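Local coordinates for protein peptidyl-prolyl cis-trans isomerase ([Pseudomonas syringae] pv. tomato str. DC3000, PDB 5XB0) that probably catalyses the cis-trans isomerisation of peptide bonds preceding proline, through this FKBP-type domain of a longer protein, at residues R98-S103 and P121-I126. Sequence-based numbering, arbitrary orientation.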
# COMPACT_ATOMS: atom_id res chain seq x y z
N ARG A 98 4.49 -6.15 -3.99
CA ARG A 98 3.10 -5.77 -4.16
C ARG A 98 2.48 -5.68 -2.78
O ARG A 98 2.63 -6.59 -1.97
CB ARG A 98 2.36 -6.78 -5.05
CG ARG A 98 0.86 -6.53 -5.18
CD ARG A 98 0.31 -7.47 -6.26
NE ARG A 98 -1.07 -7.19 -6.67
CZ ARG A 98 -2.12 -7.68 -6.03
NH1 ARG A 98 -1.93 -8.42 -4.95
NH2 ARG A 98 -3.36 -7.41 -6.45
N LEU A 99 1.85 -4.55 -2.49
CA LEU A 99 1.14 -4.36 -1.22
C LEU A 99 -0.32 -4.11 -1.48
O LEU A 99 -0.67 -3.26 -2.29
CB LEU A 99 1.70 -3.16 -0.44
CG LEU A 99 3.16 -3.19 -0.00
CD1 LEU A 99 3.47 -1.92 0.79
CD2 LEU A 99 3.44 -4.43 0.84
N VAL A 100 -1.19 -4.82 -0.76
CA VAL A 100 -2.61 -4.50 -0.76
C VAL A 100 -2.93 -3.95 0.61
O VAL A 100 -2.71 -4.62 1.62
CB VAL A 100 -3.49 -5.73 -1.06
CG1 VAL A 100 -4.95 -5.32 -1.16
CG2 VAL A 100 -3.05 -6.40 -2.36
N ILE A 101 -3.43 -2.72 0.64
CA ILE A 101 -3.59 -1.99 1.89
C ILE A 101 -5.07 -1.72 2.14
O ILE A 101 -5.74 -1.10 1.30
CB ILE A 101 -2.79 -0.66 1.83
CG1 ILE A 101 -1.31 -0.98 1.53
CG2 ILE A 101 -2.93 0.14 3.11
CD1 ILE A 101 -0.43 0.23 1.37
N PRO A 102 -5.59 -2.19 3.29
CA PRO A 102 -7.00 -1.93 3.61
C PRO A 102 -7.25 -0.45 3.77
O PRO A 102 -6.33 0.30 4.11
CB PRO A 102 -7.23 -2.68 4.93
CG PRO A 102 -5.87 -2.81 5.53
CD PRO A 102 -4.90 -2.91 4.37
N SER A 103 -8.48 -0.02 3.52
CA SER A 103 -8.75 1.41 3.50
C SER A 103 -8.46 2.03 4.85
O SER A 103 -8.07 3.20 4.90
CB SER A 103 -10.18 1.72 3.06
OG SER A 103 -11.13 1.41 4.06
N PRO A 121 -9.75 -0.08 -0.63
CA PRO A 121 -8.41 -0.66 -0.47
C PRO A 121 -7.51 -0.27 -1.65
O PRO A 121 -8.01 -0.06 -2.75
CB PRO A 121 -8.67 -2.17 -0.42
CG PRO A 121 -9.98 -2.35 -1.13
CD PRO A 121 -10.77 -1.09 -0.95
N LEU A 122 -6.21 -0.15 -1.41
CA LEU A 122 -5.29 0.30 -2.46
C LEU A 122 -4.27 -0.77 -2.78
O LEU A 122 -3.83 -1.50 -1.89
CB LEU A 122 -4.57 1.58 -2.02
CG LEU A 122 -5.48 2.75 -1.62
CD1 LEU A 122 -4.63 3.96 -1.22
CD2 LEU A 122 -6.41 3.09 -2.77
N VAL A 123 -3.88 -0.86 -4.05
CA VAL A 123 -2.88 -1.84 -4.48
C VAL A 123 -1.65 -1.11 -4.98
O VAL A 123 -1.73 -0.33 -5.92
CB VAL A 123 -3.42 -2.75 -5.59
CG1 VAL A 123 -2.40 -3.80 -5.96
CG2 VAL A 123 -4.74 -3.40 -5.14
N PHE A 124 -0.52 -1.34 -4.33
CA PHE A 124 0.74 -0.71 -4.72
C PHE A 124 1.73 -1.70 -5.27
O PHE A 124 1.83 -2.82 -4.78
CB PHE A 124 1.39 -0.01 -3.53
CG PHE A 124 0.69 1.24 -3.10
CD1 PHE A 124 1.04 2.46 -3.65
CD2 PHE A 124 -0.29 1.19 -2.13
CE1 PHE A 124 0.40 3.62 -3.24
CE2 PHE A 124 -0.94 2.36 -1.72
CZ PHE A 124 -0.58 3.57 -2.27
N GLU A 125 2.48 -1.30 -6.29
CA GLU A 125 3.71 -2.00 -6.60
C GLU A 125 4.85 -1.05 -6.26
O GLU A 125 4.85 0.09 -6.72
CB GLU A 125 3.74 -2.43 -8.07
CG GLU A 125 2.70 -3.52 -8.34
CD GLU A 125 3.03 -4.36 -9.56
OE1 GLU A 125 4.20 -4.35 -10.01
OE2 GLU A 125 2.11 -5.05 -10.06
N ILE A 126 5.80 -1.51 -5.44
CA ILE A 126 6.84 -0.65 -4.90
C ILE A 126 8.21 -1.27 -5.09
O ILE A 126 8.41 -2.44 -4.78
CB ILE A 126 6.62 -0.38 -3.40
CG1 ILE A 126 5.27 0.28 -3.17
CG2 ILE A 126 7.75 0.47 -2.82
CD1 ILE A 126 4.92 0.46 -1.72
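Ile101 and Phe124 pack together on the face of the antiparallel FKBP sheet that is covered by helix 82-87, where neighbouring strands 96-101 and 122-132 run side by side. The methyl CD1 of Ile101 meets the ring at CD2, 3.6 Å away, approaching it obliquely. Phe124 has CG anti to its carbonyl carbon (chi1 -72°) and the ring plane roughly perpendicular to the CA-CB-CG plane (chi2 -90°), which presents the CD2-CE2 side to that methyl. Trp84 of helix 82-87 meets the Phe124 ring edge-to-face; the two are consistent with the tryptophan floor and an aromatic wall of the proline-binding pocket of FKBP domains. Farther along the same face, Leu99 CD1 touches Ile126 CD1 at 3.8 Å, and branched aliphatic chains suit this buried layer under helix 82-87, where Leu99 also meets Ala87 and Ile126 meets Trp84.

On the reverse face stand Arg98, Val100 and Val123. The extended Arg98 chain (chi1 175°) carries its guanidinium across Val123, whose CG1 lies under one flat face, 3.7 Å from NE. The apolar methyl thus covers a face that makes no hydrogen bonds, while NH1 forms a salt bridge with Glu20 of helix 6-21. Val100, whose beta-branched side chain suits an extended backbone, packs against Met17 of that helix.

Two hydrogen-bonded pairs, Leu99 with Phe124 and Ile101 with Leu122, fix the register. Just before strand 122-132 begins, Pro121 CA makes a bent, weak CA-H...O contact of 3.2 Å with Ile101 O, the same oxygen that accepts the hydrogen bond from Leu122 N, 2.9 Å away.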